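Long-range contact in anthrone oxidase-like protein (Streptomyces ambofaciens, PDB 5F9P), which cleaves a carbon-carbon bond as an oxygenase in atypical angucycline biosynthesis, opening ring B oxidatively, and is probably a monooxygenase: residues 134-148 and 198-211. Sequence-based numbering, arbitrary orientation.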
ATOM      1  N   GLY A 134      -9.902  -3.045 -19.214  1.00 17.96           N
ATOM      2  CA  GLY A 134      -8.769  -2.133 -19.220  1.00 14.53           C
ATOM      3  C   GLY A 134      -7.679  -2.355 -18.173  1.00 17.18           C
ATOM      4  O   GLY A 134      -6.757  -1.556 -18.071  1.00 16.66           O
ATOM      5  N   GLN A 135      -7.759  -3.436 -17.406  1.00 16.84           N
ATOM      6  CA  GLN A 135      -6.780  -3.652 -16.343  1.00 18.36           C
ATOM      7  C   GLN A 135      -5.318  -3.683 -16.817  1.00 20.06           C
ATOM      8  O   GLN A 135      -4.451  -3.011 -16.228  1.00 17.09           O
ATOM      9  CB  GLN A 135      -7.099  -4.910 -15.527  1.00 18.89           C
ATOM     10  CG  GLN A 135      -6.227  -5.030 -14.281  1.00 21.99           C
ATOM     11  CD  GLN A 135      -6.564  -6.232 -13.417  1.00 24.92           C
ATOM     12  OE1 GLN A 135      -6.810  -6.097 -12.218  1.00 28.34           O
ATOM     13  NE2 GLN A 135      -6.539  -7.416 -14.010  1.00 24.92           N
ATOM     14  N   ASP A 136      -5.033  -4.445 -17.873  1.00 18.10           N
ATOM     15  CA  ASP A 136      -3.657  -4.557 -18.358  1.00 18.54           C
ATOM     16  C   ASP A 136      -3.150  -3.223 -18.878  1.00 16.05           C
ATOM     17  O   ASP A 136      -1.972  -2.891 -18.751  1.00 18.23           O
ATOM     18  CB  ASP A 136      -3.530  -5.609 -19.457  1.00 23.42           C
ATOM     19  CG  ASP A 136      -3.671  -7.016 -18.934  1.00 27.94           C
ATOM     20  OD1 ASP A 136      -3.352  -7.261 -17.749  1.00 29.06           O
ATOM     21  OD2 ASP A 136      -4.103  -7.883 -19.721  1.00 37.94           O
ATOM     22  N   GLU A 137      -4.051  -2.463 -19.476  1.00 17.03           N
ATOM     23  CA  GLU A 137      -3.722  -1.137 -19.952  1.00 17.45           C
ATOM     24  C   GLU A 137      -3.286  -0.248 -18.774  1.00 15.85           C
ATOM     25  O   GLU A 137      -2.259   0.432 -18.831  1.00 16.97           O
ATOM     26  CB  GLU A 137      -4.943  -0.547 -20.665  1.00 18.11           C
ATOM     27  CG  GLU A 137      -4.843   0.934 -20.990  1.00 19.70           C
ATOM     28  CD  GLU A 137      -3.892   1.225 -22.134  1.00 24.53           C
ATOM     29  OE1 GLU A 137      -3.217   0.278 -22.608  1.00 27.41           O
ATOM     30  OE2 GLU A 137      -3.834   2.398 -22.563  1.00 18.76           O
ATOM     31  N   ALA A 138      -4.079  -0.256 -17.710  1.00 14.10           N
ATOM     32  CA  ALA A 138      -3.762   0.505 -16.504  1.00 12.81           C
ATOM     33  C   ALA A 138      -2.388   0.135 -15.946  1.00 12.02           C
ATOM     34  O   ALA A 138      -1.609   1.001 -15.566  1.00  9.39           O
ATOM     35  CB  ALA A 138      -4.837   0.279 -15.440  1.00 11.68           C
ATOM     36  N   LEU A 139      -2.113  -1.163 -15.876  1.00 12.33           N
ATOM     37  CA  LEU A 139      -0.857  -1.651 -15.330  1.00 11.85           C
ATOM     38  C   LEU A 139       0.321  -1.198 -16.181  1.00 13.04           C
ATOM     39  O   LEU A 139       1.356  -0.777 -15.668  1.00 11.89           O
ATOM     40  CB  LEU A 139      -0.883  -3.178 -15.254  1.00 10.36           C
ATOM     41  CG  LEU A 139      -1.816  -3.792 -14.212  1.00 12.54           C
ATOM     42  CD1 LEU A 139      -1.896  -5.309 -14.396  1.00 17.43           C
ATOM     43  CD2 LEU A 139      -1.302  -3.451 -12.815  1.00 13.91           C
ATOM     44  N   ASP A 140       0.170  -1.310 -17.496  1.00 15.02           N
ATOM     45  CA  ASP A 140       1.220  -0.867 -18.398  1.00 14.16           C
ATOM     46  C   ASP A 140       1.460   0.631 -18.280  1.00 13.31           C
ATOM     47  O   ASP A 140       2.604   1.076 -18.229  1.00 13.70           O
ATOM     48  CB  ASP A 140       0.897  -1.226 -19.841  1.00 14.26           C
ATOM     49  CG  ASP A 140       2.079  -1.020 -20.749  1.00 20.07           C
ATOM     50  OD1 ASP A 140       3.033  -1.830 -20.663  1.00 20.63           O
ATOM     51  OD2 ASP A 140       2.067  -0.046 -21.533  1.00 20.86           O
ATOM     52  N   ALA A 141       0.380   1.406 -18.228  1.00 13.22           N
ATOM     53  CA  ALA A 141       0.491   2.859 -18.121  1.00 13.21           C
ATOM     54  C   ALA A 141       1.176   3.301 -16.836  1.00 13.48           C
ATOM     55  O   ALA A 141       2.016   4.214 -16.863  1.00 13.41           O
ATOM     56  CB  ALA A 141      -0.889   3.533 -18.236  1.00 11.18           C
ATOM     57  N   LEU A 142       0.801   2.677 -15.718  1.00 11.14           N
ATOM     58  CA  LEU A 142       1.312   3.081 -14.396  1.00 11.74           C
ATOM     59  C   LEU A 142       2.759   2.680 -14.207  1.00 10.53           C
ATOM     60  O   LEU A 142       3.525   3.404 -13.582  1.00 12.85           O
ATOM     61  CB  LEU A 142       0.472   2.472 -13.263  1.00 10.89           C
ATOM     62  CG  LEU A 142      -0.895   3.091 -13.007  1.00 10.89           C
ATOM     63  CD1 LEU A 142      -1.711   2.193 -12.098  1.00  9.18           C
ATOM     64  CD2 LEU A 142      -0.718   4.487 -12.399  1.00 10.80           C
ATOM     65  N   GLY A 143       3.125   1.516 -14.744  1.00 13.17           N
ATOM     66  CA  GLY A 143       4.450   0.967 -14.543  1.00 12.46           C
ATOM     67  C   GLY A 143       5.416   1.471 -15.597  1.00 14.91           C
ATOM     68  O   GLY A 143       5.979   2.560 -15.451  1.00 14.43           O
ATOM     69  N   PRO A 144       5.617   0.681 -16.663  1.00 15.48           N
ATOM     70  CA  PRO A 144       6.524   1.062 -17.763  1.00 16.48           C
ATOM     71  C   PRO A 144       6.182   2.440 -18.315  1.00 13.33           C
ATOM     72  O   PRO A 144       7.074   3.187 -18.705  1.00 17.87           O
ATOM     73  CB  PRO A 144       6.263  -0.011 -18.826  1.00 15.53           C
ATOM     74  CG  PRO A 144       5.745  -1.194 -18.061  1.00 18.91           C
ATOM     75  CD  PRO A 144       4.987  -0.637 -16.882  1.00 14.81           C
ATOM     76  N   GLY A 145       4.897   2.777 -18.337  1.00 11.60           N
ATOM     77  CA  GLY A 145       4.452   4.070 -18.839  1.00 11.54           C
ATOM     78  C   GLY A 145       5.022   5.266 -18.093  1.00 15.83           C
ATOM     79  O   GLY A 145       5.085   6.379 -18.635  1.00 11.89           O
ATOM     80  N   GLN A 146       5.440   5.048 -16.848  1.00 12.75           N
ATOM     81  CA  GLN A 146       5.953   6.139 -16.026  1.00 13.34           C
ATOM     82  C   GLN A 146       7.454   6.053 -15.710  1.00 14.78           C
ATOM     83  O   GLN A 146       7.908   6.458 -14.638  1.00 12.89           O
ATOM     84  CB  GLN A 146       5.131   6.268 -14.746  1.00 12.81           C
ATOM     85  CG  GLN A 146       3.651   6.521 -15.028  1.00 13.17           C
ATOM     86  CD  GLN A 146       2.909   7.038 -13.814  1.00 15.46           C
ATOM     87  OE1 GLN A 146       2.553   8.214 -13.749  1.00 17.16           O
ATOM     88  NE2 GLN A 146       2.659   6.160 -12.852  1.00 14.88           N
ATOM     89  N   ALA A 147       8.224   5.535 -16.655  1.00 15.30           N
ATOM     90  CA  ALA A 147       9.670   5.506 -16.496  1.00 16.08           C
ATOM     91  C   ALA A 147      10.213   6.913 -16.208  1.00 17.38           C
ATOM     92  O   ALA A 147      11.234   7.060 -15.541  1.00 18.64           O
ATOM     93  CB  ALA A 147      10.332   4.909 -17.743  1.00 15.17           C
ATOM     94  N   PHE A 148       9.525   7.947 -16.688  1.00 11.57           N
ATOM     95  CA  PHE A 148      10.003   9.318 -16.502  1.00 14.88           C
ATOM     96  C   PHE A 148      10.143   9.685 -15.024  1.00 16.80           C
ATOM     97  O   PHE A 148      10.872  10.611 -14.680  1.00 17.15           O
ATOM     98  CB  PHE A 148       9.056  10.332 -17.164  1.00 13.57           C
ATOM     99  CG  PHE A 148       7.723  10.431 -16.477  1.00 14.29           C
ATOM    100  CD1 PHE A 148       6.671   9.603 -16.850  1.00 14.29           C
ATOM    101  CD2 PHE A 148       7.536  11.318 -15.425  1.00 14.65           C
ATOM    102  CE1 PHE A 148       5.442   9.676 -16.199  1.00 14.26           C
ATOM    103  CE2 PHE A 148       6.316  11.394 -14.770  1.00 16.97           C
ATOM    104  CZ  PHE A 148       5.265  10.571 -15.155  1.00 13.89           C
ATOM    105  N   ASP A 198       5.777  16.460 -17.858  1.00 15.15           N
ATOM    106  CA  ASP A 198       6.313  15.664 -18.961  1.00 18.52           C
ATOM    107  C   ASP A 198       5.159  15.135 -19.831  1.00 16.91           C
ATOM    108  O   ASP A 198       4.099  14.806 -19.312  1.00 14.86           O
ATOM    109  CB  ASP A 198       7.107  14.482 -18.400  1.00 18.41           C
ATOM    110  CG  ASP A 198       8.120  13.942 -19.386  1.00 32.33           C
ATOM    111  OD1 ASP A 198       7.711  13.308 -20.397  1.00 29.72           O
ATOM    112  OD2 ASP A 198       9.329  14.159 -19.141  1.00 37.34           O
ATOM    113  N   GLU A 199       5.358  15.053 -21.141  1.00 15.41           N
ATOM    114  CA  GLU A 199       4.296  14.550 -22.008  1.00 17.20           C
ATOM    115  C   GLU A 199       4.049  13.063 -21.760  1.00 13.73           C
ATOM    116  O   GLU A 199       2.944  12.569 -21.955  1.00 12.44           O
ATOM    117  CB  GLU A 199       4.592  14.846 -23.486  1.00 17.07           C
ATOM    118  CG  GLU A 199       4.504  16.355 -23.846  1.00 14.36           C
ATOM    119  CD  GLU A 199       3.091  16.914 -23.681  1.00 15.39           C
ATOM    120  OE1 GLU A 199       2.163  16.269 -24.211  1.00 12.31           O
ATOM    121  OE2 GLU A 199       2.896  17.982 -23.022  1.00 14.25           O
ATOM    122  N   ALA A 200       5.083  12.356 -21.317  1.00 16.17           N
ATOM    123  CA  ALA A 200       4.935  10.950 -20.943  1.00 14.10           C
ATOM    124  C   ALA A 200       4.053  10.816 -19.690  1.00 14.10           C
ATOM    125  O   ALA A 200       3.314   9.832 -19.536  1.00 11.96           O
ATOM    126  CB  ALA A 200       6.295  10.300 -20.738  1.00 11.94           C
ATOM    127  N   ARG A 201       4.101  11.814 -18.807  1.00 13.14           N
ATOM    128  CA  ARG A 201       3.187  11.815 -17.661  1.00 11.72           C
ATOM    129  C   ARG A 201       1.742  11.949 -18.122  1.00 12.26           C
ATOM    130  O   ARG A 201       0.882  11.179 -17.705  1.00 11.58           O
ATOM    131  CB  ARG A 201       3.513  12.920 -16.657  1.00 12.36           C
ATOM    132  CG  ARG A 201       2.390  13.156 -15.644  1.00 13.65           C
ATOM    133  CD  ARG A 201       2.745  14.240 -14.646  1.00 13.52           C
ATOM    134  NE  ARG A 201       1.645  14.507 -13.712  1.00 17.30           N
ATOM    135  CZ  ARG A 201       1.741  15.329 -12.668  1.00 16.46           C
ATOM    136  NH1 ARG A 201       2.889  15.960 -12.430  1.00 14.65           N
ATOM    137  NH2 ARG A 201       0.700  15.509 -11.858  1.00 16.13           N
ATOM    138  N   LYS A 202       1.485  12.920 -18.995  1.00 10.40           N
ATOM    139  CA  LYS A 202       0.134  13.143 -19.529  1.00 14.09           C
ATOM    140  C   LYS A 202      -0.423  11.903 -20.228  1.00 10.97           C
ATOM    141  O   LYS A 202      -1.614  11.601 -20.144  1.00 11.83           O
ATOM    142  CB  LYS A 202       0.136  14.323 -20.506  1.00 13.11           C
ATOM    143  CG  LYS A 202       0.669  15.630 -19.921  1.00 14.49           C
ATOM    144  CD  LYS A 202       0.633  16.739 -20.972  1.00 15.14           C
ATOM    145  CE  LYS A 202       1.101  18.077 -20.410  1.00 18.10           C
ATOM    146  NZ  LYS A 202       1.179  19.133 -21.474  1.00 14.01           N
ATOM    147  N   ALA A 203       0.447  11.192 -20.929  1.00 11.62           N
ATOM    148  CA  ALA A 203       0.036   9.991 -21.638  1.00 13.40           C
ATOM    149  C   ALA A 203      -0.308   8.889 -20.646  1.00 12.06           C
ATOM    150  O   ALA A 203      -1.327   8.223 -20.781  1.00 12.53           O
ATOM    151  CB  ALA A 203       1.135   9.531 -22.596  1.00 12.61           C
ATOM    152  N   ALA A 204       0.540   8.701 -19.641  1.00 11.72           N
ATOM    153  CA  ALA A 204       0.287   7.656 -18.641  1.00 12.77           C
ATOM    154  C   ALA A 204      -1.035   7.931 -17.941  1.00 12.47           C
ATOM    155  O   ALA A 204      -1.906   7.061 -17.856  1.00 12.18           O
ATOM    156  CB  ALA A 204       1.434   7.590 -17.620  1.00 11.37           C
ATOM    157  N   VAL A 205      -1.186   9.164 -17.462  1.00 10.20           N
ATOM    158  CA  VAL A 205      -2.389   9.568 -16.757  1.00  9.71           C
ATOM    159  C   VAL A 205      -3.639   9.440 -17.634  1.00 11.13           C
ATOM    160  O   VAL A 205      -4.689   9.015 -17.161  1.00 10.86           O
ATOM    161  CB  VAL A 205      -2.239  10.991 -16.183  1.00 12.81           C
ATOM    162  CG1 VAL A 205      -3.593  11.575 -15.816  1.00 10.51           C
ATOM    163  CG2 VAL A 205      -1.302  10.963 -14.969  1.00 11.04           C
ATOM    164  N   GLY A 206      -3.515   9.801 -18.908  1.00 11.63           N
ATOM    165  CA  GLY A 206      -4.634   9.738 -19.833  1.00 12.39           C
ATOM    166  C   GLY A 206      -5.104   8.312 -20.088  1.00 11.23           C
ATOM    167  O   GLY A 206      -6.306   8.052 -20.245  1.00 12.82           O
ATOM    168  N   ARG A 207      -4.154   7.390 -20.138  1.00  9.33           N
ATOM    169  CA  ARG A 207      -4.460   5.977 -20.325  1.00 12.69           C
ATOM    170  C   ARG A 207      -5.185   5.400 -19.107  1.00 13.50           C
ATOM    171  O   ARG A 207      -6.179   4.700 -19.244  1.00 10.13           O
ATOM    172  CB  ARG A 207      -3.180   5.202 -20.624  1.00 11.34           C
ATOM    173  CG  ARG A 207      -2.648   5.445 -22.044  1.00 14.17           C
ATOM    174  CD  ARG A 207      -1.241   4.883 -22.215  1.00 14.25           C
ATOM    175  NE  ARG A 207      -1.229   3.425 -22.218  1.00 15.68           N
ATOM    176  CZ  ARG A 207      -0.143   2.690 -21.997  1.00 15.81           C
ATOM    177  NH1 ARG A 207       1.019   3.281 -21.746  1.00 14.43           N
ATOM    178  NH2 ARG A 207      -0.224   1.369 -22.025  1.00 16.45           N
ATOM    179  N   VAL A 208      -4.695   5.707 -17.910  1.00 10.70           N
ATOM    180  CA  VAL A 208      -5.385   5.271 -16.698  1.00 10.38           C
ATOM    181  C   VAL A 208      -6.783   5.882 -16.619  1.00 12.71           C
ATOM    182  O   VAL A 208      -7.768   5.179 -16.378  1.00 10.90           O
ATOM    183  CB  VAL A 208      -4.592   5.637 -15.433  1.00  9.24           C
ATOM    184  CG1 VAL A 208      -5.357   5.204 -14.178  1.00 11.33           C
ATOM    185  CG2 VAL A 208      -3.235   4.978 -15.480  1.00  8.67           C
ATOM    186  N   ARG A 209      -6.868   7.189 -16.850  1.00 11.20           N
ATOM    187  CA  ARG A 209      -8.153   7.891 -16.805  1.00 12.28           C
ATOM    188  C   ARG A 209      -9.209   7.217 -17.691  1.00 13.10           C
ATOM    189  O   ARG A 209     -10.392   7.136 -17.330  1.00 14.90           O
ATOM    190  CB  ARG A 209      -7.960   9.359 -17.212  1.00 12.12           C
ATOM    191  CG  ARG A 209      -9.261  10.159 -17.397  1.00 14.49           C
ATOM    192  CD  ARG A 209      -8.925  11.594 -17.791  1.00 12.89           C
ATOM    193  NE  ARG A 209     -10.083  12.399 -18.176  1.00 11.98           N
ATOM    194  CZ  ARG A 209     -10.205  13.692 -17.888  1.00 14.28           C
ATOM    195  NH1 ARG A 209      -9.249  14.308 -17.200  1.00 12.61           N
ATOM    196  NH2 ARG A 209     -11.277  14.373 -18.281  1.00 13.45           N
ATOM    197  N   ALA A 210      -8.783   6.712 -18.842  1.00 11.32           N
ATOM    198  CA  ALA A 210      -9.716   6.077 -19.776  1.00 13.34           C
ATOM    199  C   ALA A 210     -10.368   4.812 -19.221  1.00 15.46           C
ATOM    200  O   ALA A 210     -11.467   4.448 -19.633  1.00 14.51           O
ATOM    201  CB  ALA A 210      -9.023   5.779 -21.116  1.00 15.42           C
ATOM    202  N   VAL A 211      -9.693   4.135 -18.294  1.00 12.48           N
ATOM    203  CA  VAL A 211     -10.182   2.842 -17.831  1.00 12.55           C
ATOM    204  C   VAL A 211     -10.531   2.787 -16.347  1.00 12.59           C
ATOM    205  O   VAL A 211     -10.857   1.722 -15.838  1.00 12.21           O
ATOM    206  CB  VAL A 211      -9.191   1.686 -18.166  1.00 13.59           C
ATOM    207  CG1 VAL A 211      -8.942   1.592 -19.674  1.00 13.58           C
ATOM    208  CG2 VAL A 211      -7.887   1.875 -17.423  1.00 12.79           C
TER
HETATM  209  O   HOH W   1       3.818   1.770 -21.716  1.00 23.86           O
HETATM  210  O   HOH W   2       3.845   7.505 -20.842  1.00 15.38           O
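Ala141 and Ala204 meet where helices 135-142 and 199-211 pack nearly antiparallel, their axes 8.5 Å apart and at 160°. Small residues make this closeness possible: CB of Ala204 lies 3.5 Å from Ala141 O and is also covered by CG of Gln146. Next to them, CG2 of Val208 touches both CB of Ala141 and CG of Leu142, 3.9 Å from each, and Val211 closes the row against Gly134 and Ala138. This tight side faces the barrel, where Leu142 and Val208 touch Phe128.

Along one margin the packing is joined by charge. Arg207, its chain bent at chi3, lays its guanidinium over Ala141, whose CB sits 3.8 Å above the plane centre. The group grips Glu137 side-on, NE to OE2 at 2.8 Å and NH2 to OE1 at 3.2 Å. Both acceptors lie in the guanidinium plane, yet the nitrogens approach from above the carboxylate, the two planes being 61° apart. NH2 also donates almost straight (176°) to the anti lone pair of Asp140 OD2, and a water links that oxygen to NH1.

Toward the N-terminus of helix 199-211 the partner is the 3-10 segment 144-148, and the backbones draw apart, 6.9 Å from Phe148 CA to Ala200 CA. A water donates to both Gly145 O and Ala200 O; beyond it the Phe148 ring closes tightly on Arg201, CZ 3.3 Å from CB, with Arg201 N over one face. The Arg201 guanidinium hydrogen-bonds to the backbone carbonyls of Tyr189 and Arg190 and makes a cation-pi contact with Tyr189. Helix 135-142 lies on the barrel and 199-211 outside it, consistent with a fused dimeric alpha-beta barrel. The chemistry implies an apolar seam edged by a salt-bridge network in which two carboxylates probably stabilise one arginine's charge.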